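Local structure of caspase Nc subunit 1 (Drosophila melanogaster, 2FP3) at residues G51-Q56 with N174-L179; D274-T279 with G296-L301. The protein cleaves other proteins as an initiator cysteine protease, setting off the caspase cascade that carries out apoptosis in the fly. The protein carries 2 engineered substitutions. All blocks are in the same frame, centred on the assembly; numbering follows the deposited sequence.

Both contacts centre on a tyrosine ring beside the central caspase sheet, supplied by a loop in contact 1 and by a sheet strand in contact 2, and in each an aliphatic carbon lies over one ring face. Contact 1 joins the loop 51-56, which precedes strand 62-68, to the start of strand 177-181; Y53 and P176 are both buried and meet through apolar surfaces alone. Contact 2 lays helix 272-284 on strand 297-301 and runs from a buried leucine out to an exposed lysine, so a hydrogen bond joins the CH-pi packing. The two are about 15 Å apart between centres and do not touch, yet strand 233-237 lies between their strands and pairs with each.

Contact 1: G51-Q56 with N174-L179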
# COMPACT_ATOMS: atom_id res chain seq x y z
N GLY A 51 4.47 -21.05 5.21
CA GLY A 51 5.76 -20.42 5.43
C GLY A 51 5.67 -18.94 5.81
O GLY A 51 4.56 -18.40 5.98
N THR A 52 6.83 -18.30 5.94
CA THR A 52 6.92 -16.89 6.31
C THR A 52 7.90 -16.13 5.41
O THR A 52 9.04 -16.55 5.24
CB THR A 52 7.41 -16.76 7.77
OG1 THR A 52 6.59 -17.58 8.62
CG2 THR A 52 7.34 -15.32 8.24
N TYR A 53 7.48 -15.01 4.83
CA TYR A 53 8.40 -14.26 3.98
C TYR A 53 9.52 -13.74 4.85
O TYR A 53 9.29 -13.26 5.96
CB TYR A 53 7.71 -13.07 3.31
CG TYR A 53 6.69 -13.44 2.26
CD1 TYR A 53 7.08 -13.98 1.03
CD2 TYR A 53 5.33 -13.25 2.51
CE1 TYR A 53 6.11 -14.33 0.06
CE2 TYR A 53 4.37 -13.60 1.57
CZ TYR A 53 4.75 -14.14 0.35
OH TYR A 53 3.75 -14.47 -0.55
N LYS A 54 10.74 -13.84 4.33
CA LYS A 54 11.91 -13.38 5.06
C LYS A 54 11.84 -11.87 5.29
O LYS A 54 11.68 -11.10 4.35
CB LYS A 54 13.18 -13.74 4.29
CG LYS A 54 14.47 -13.58 5.10
CD LYS A 54 15.72 -13.99 4.30
CE LYS A 54 16.13 -12.93 3.28
NZ LYS A 54 16.53 -11.65 3.95
N MET A 55 11.94 -11.47 6.55
CA MET A 55 11.90 -10.06 6.96
C MET A 55 12.86 -9.87 8.13
O MET A 55 12.43 -9.55 9.25
CB MET A 55 10.49 -9.67 7.39
CG MET A 55 9.48 -9.68 6.28
SD MET A 55 9.85 -8.46 5.03
CE MET A 55 8.93 -7.04 5.62
N GLN A 56 14.15 -10.05 7.89
CA GLN A 56 15.13 -9.93 8.96
C GLN A 56 16.41 -9.15 8.66
O GLN A 56 17.28 -9.04 9.53
CB GLN A 56 15.48 -11.34 9.44
CG GLN A 56 15.58 -12.35 8.30
CD GLN A 56 15.68 -13.80 8.78
OE1 GLN A 56 14.76 -14.33 9.41
NE2 GLN A 56 16.79 -14.45 8.45
N ASN A 174 8.96 -14.00 -5.99
CA ASN A 174 8.99 -14.66 -4.68
C ASN A 174 9.18 -13.71 -3.51
O ASN A 174 9.62 -14.12 -2.44
CB ASN A 174 10.07 -15.73 -4.64
CG ASN A 174 9.78 -16.89 -5.57
OD1 ASN A 174 10.55 -17.17 -6.48
ND2 ASN A 174 8.65 -17.55 -5.35
N LYS A 175 8.88 -12.44 -3.72
CA LYS A 175 8.99 -11.46 -2.65
C LYS A 175 7.59 -10.93 -2.35
O LYS A 175 6.74 -10.86 -3.22
CB LYS A 175 9.89 -10.29 -3.06
CG LYS A 175 11.37 -10.59 -3.05
CD LYS A 175 12.17 -9.33 -3.34
CE LYS A 175 13.66 -9.61 -3.49
NZ LYS A 175 14.41 -8.36 -3.74
N PRO A 176 7.35 -10.56 -1.10
CA PRO A 176 6.04 -10.03 -0.70
C PRO A 176 5.74 -8.70 -1.40
O PRO A 176 6.53 -7.75 -1.28
CB PRO A 176 6.18 -9.83 0.81
CG PRO A 176 7.40 -10.62 1.20
CD PRO A 176 8.30 -10.58 0.02
N LYS A 177 4.63 -8.63 -2.12
CA LYS A 177 4.23 -7.39 -2.80
C LYS A 177 2.84 -6.93 -2.34
O LYS A 177 1.85 -7.66 -2.48
CB LYS A 177 4.24 -7.58 -4.33
CG LYS A 177 5.62 -7.93 -4.90
CD LYS A 177 5.58 -8.11 -6.40
CE LYS A 177 4.92 -9.41 -6.78
NZ LYS A 177 5.75 -10.54 -6.33
N VAL A 178 2.77 -5.72 -1.78
CA VAL A 178 1.52 -5.18 -1.28
C VAL A 178 1.16 -3.93 -2.07
O VAL A 178 1.81 -2.90 -1.93
CB VAL A 178 1.64 -4.80 0.22
CG1 VAL A 178 0.27 -4.39 0.78
CG2 VAL A 178 2.19 -5.99 1.02
N LEU A 179 0.14 -4.04 -2.92
CA LEU A 179 -0.30 -2.92 -3.75
C LEU A 179 -1.58 -2.36 -3.13
O LEU A 179 -2.59 -3.04 -3.06
CB LEU A 179 -0.56 -3.41 -5.17
CG LEU A 179 0.55 -4.28 -5.79
CD1 LEU A 179 0.12 -4.77 -7.17
CD2 LEU A 179 1.84 -3.49 -5.90
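Y53 carries nearly all of this contact, laying one face of its ring over the pyrrolidine of P176. Two residues earlier, the backbone of G51 hydrogen-bonds with K306, as that of Y53 also does, which ties the loop to the segment following strand 297-301. Y53 then points its side chain at 174-179: CG stands anti to the carbonyl carbon (chi1 -69°), which carries the ring across to the proline. P176 CB lies 4.0 Å from the centroid of the Y53 ring and 16° off its normal, a CH-pi contact over the face. At the ring's edge, Y53 CD1 is 4.3 Å from the carbonyl oxygen N174 O. Proline suits the place because its compact, conformationally restricted ring offers C-H groups to the aromatic face, while tyrosine adds a polar end that can be satisfied in a buried setting: Y53 OH bonds to D232, just before strand 233-237. In the alpha/beta caspase fold, P176 leads into strand 177-181, one of the parallel strands of the central sheet, so the loop packs at the strand's beginning, away from the active-site positions. K54 is exposed and forms a salt bridge with E128. M55 is buried beside the contact, and its carbonyl oxygen accepts a hydrogen bond from N310.

Contact 2: D274-T279 with G296-L301; sequences DILKKT and GAYDNL
Y298, on strand 297-301, lays its ring against L276 and meets K277 with its hydroxyl, packing helix 272-284 onto the central sheet of the caspase fold. The strand pairs antiparallel with 233-237, and its tyrosine side chain lies about 11 Å from that of A184, the engineered replacement at the active-site position. At the strand's entrance, the carbonyl oxygen of G296 accepts a hydrogen bond from S280 of the helix. A297 turns its methyl away, and the next residue faces the helix. Y298 CG sits between the backbone N and the carbonyl carbon (chi1 66°), which swings the ring toward 274-279. L276 CD1 lies 4.0 Å from the ring centroid of Y298, 17° off the normal, and makes a CH-pi contact over one face; L276 CB adds to it, 3.9 Å from Y298 CE1. Leucine fits because it is buried and also touches L234 and C236 of the neighbouring strand, as the tyrosine does, so all these side chains share one apolar layer between helix and sheet. Tyrosine spans from that layer to the more exposed margin, where its OH also bonds to E273. The lysine reaches the phenol along a chain extended as far as CE and bent at its last torsion (chi4 63°), bringing K277 NZ near the plane of the ring, at its edge, to donate a 3.0 Å hydrogen bond to Y298 OH.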
# COMPACT_ATOMS: atom_id res chain seq x y z
N ASP A 274 -3.83 -10.36 8.91
CA ASP A 274 -4.62 -10.20 10.13
C ASP A 274 -4.87 -8.70 10.32
O ASP A 274 -5.97 -8.26 10.66
CB ASP A 274 -3.87 -10.75 11.34
CG ASP A 274 -4.24 -12.18 11.65
OD1 ASP A 274 -4.70 -12.90 10.75
OD2 ASP A 274 -4.06 -12.59 12.81
N ILE A 275 -3.82 -7.92 10.08
CA ILE A 275 -3.90 -6.48 10.21
C ILE A 275 -4.92 -5.89 9.24
O ILE A 275 -5.67 -4.99 9.61
CB ILE A 275 -2.50 -5.86 10.00
CG1 ILE A 275 -1.66 -6.10 11.27
CG2 ILE A 275 -2.62 -4.37 9.69
CD1 ILE A 275 -0.19 -5.71 11.14
N LEU A 276 -4.95 -6.40 8.01
CA LEU A 276 -5.89 -5.92 7.00
C LEU A 276 -7.32 -6.25 7.41
O LEU A 276 -8.22 -5.45 7.20
CB LEU A 276 -5.59 -6.53 5.61
CG LEU A 276 -4.32 -6.06 4.91
CD1 LEU A 276 -4.13 -6.81 3.61
CD2 LEU A 276 -4.38 -4.57 4.65
N LYS A 277 -7.54 -7.43 7.99
CA LYS A 277 -8.88 -7.77 8.44
C LYS A 277 -9.25 -6.84 9.59
O LYS A 277 -10.37 -6.35 9.65
CB LYS A 277 -8.96 -9.22 8.92
CG LYS A 277 -8.90 -10.27 7.83
CD LYS A 277 -8.84 -11.65 8.47
CE LYS A 277 -8.26 -12.71 7.56
NZ LYS A 277 -6.87 -12.45 7.18
N LYS A 278 -8.29 -6.57 10.48
CA LYS A 278 -8.52 -5.66 11.61
C LYS A 278 -8.82 -4.28 11.07
O LYS A 278 -9.71 -3.59 11.55
CB LYS A 278 -7.28 -5.57 12.51
CG LYS A 278 -7.54 -5.86 13.98
CD LYS A 278 -8.52 -4.88 14.61
CE LYS A 278 -8.86 -5.30 16.04
NZ LYS A 278 -10.01 -4.53 16.60
N THR A 279 -8.07 -3.86 10.05
CA THR A 279 -8.30 -2.56 9.46
C THR A 279 -9.72 -2.50 8.89
O THR A 279 -10.47 -1.56 9.17
CB THR A 279 -7.28 -2.29 8.34
OG1 THR A 279 -5.96 -2.38 8.88
CG2 THR A 279 -7.47 -0.91 7.74
N GLY A 296 -13.41 -2.39 4.13
CA GLY A 296 -12.12 -2.82 3.62
C GLY A 296 -12.11 -4.17 2.94
O GLY A 296 -12.88 -5.06 3.30
N ALA A 297 -11.22 -4.34 1.95
CA ALA A 297 -11.12 -5.60 1.21
C ALA A 297 -9.76 -5.75 0.53
O ALA A 297 -9.05 -4.78 0.32
CB ALA A 297 -12.23 -5.66 0.16
N TYR A 298 -9.38 -6.98 0.19
CA TYR A 298 -8.12 -7.22 -0.50
C TYR A 298 -8.14 -8.55 -1.23
O TYR A 298 -8.88 -9.46 -0.85
CB TYR A 298 -6.94 -7.20 0.48
CG TYR A 298 -6.94 -8.34 1.49
CD1 TYR A 298 -7.60 -8.21 2.72
CD2 TYR A 298 -6.24 -9.52 1.24
CE1 TYR A 298 -7.55 -9.23 3.68
CE2 TYR A 298 -6.19 -10.55 2.18
CZ TYR A 298 -6.84 -10.40 3.40
OH TYR A 298 -6.76 -11.40 4.34
N ASP A 299 -7.32 -8.67 -2.27
CA ASP A 299 -7.23 -9.92 -3.03
C ASP A 299 -5.90 -10.60 -2.75
O ASP A 299 -4.84 -9.97 -2.81
CB ASP A 299 -7.31 -9.69 -4.54
CG ASP A 299 -8.47 -8.82 -4.94
OD1 ASP A 299 -9.55 -8.92 -4.32
OD2 ASP A 299 -8.28 -8.04 -5.89
N ASN A 300 -5.97 -11.89 -2.45
CA ASN A 300 -4.78 -12.68 -2.18
C ASN A 300 -4.43 -13.39 -3.48
O ASN A 300 -5.12 -14.33 -3.89
CB ASN A 300 -5.06 -13.70 -1.08
CG ASN A 300 -3.80 -14.37 -0.59
OD1 ASN A 300 -2.95 -14.75 -1.39
ND2 ASN A 300 -3.67 -14.51 0.73
N LEU A 301 -3.37 -12.93 -4.15
CA LEU A 301 -2.94 -13.54 -5.41
C LEU A 301 -1.71 -14.40 -5.13
O LEU A 301 -0.57 -13.96 -5.29
CB LEU A 301 -2.60 -12.46 -6.43
CG LEU A 301 -3.63 -11.35 -6.65
CD1 LEU A 301 -3.13 -10.39 -7.74
CD2 LEU A 301 -4.96 -11.95 -7.06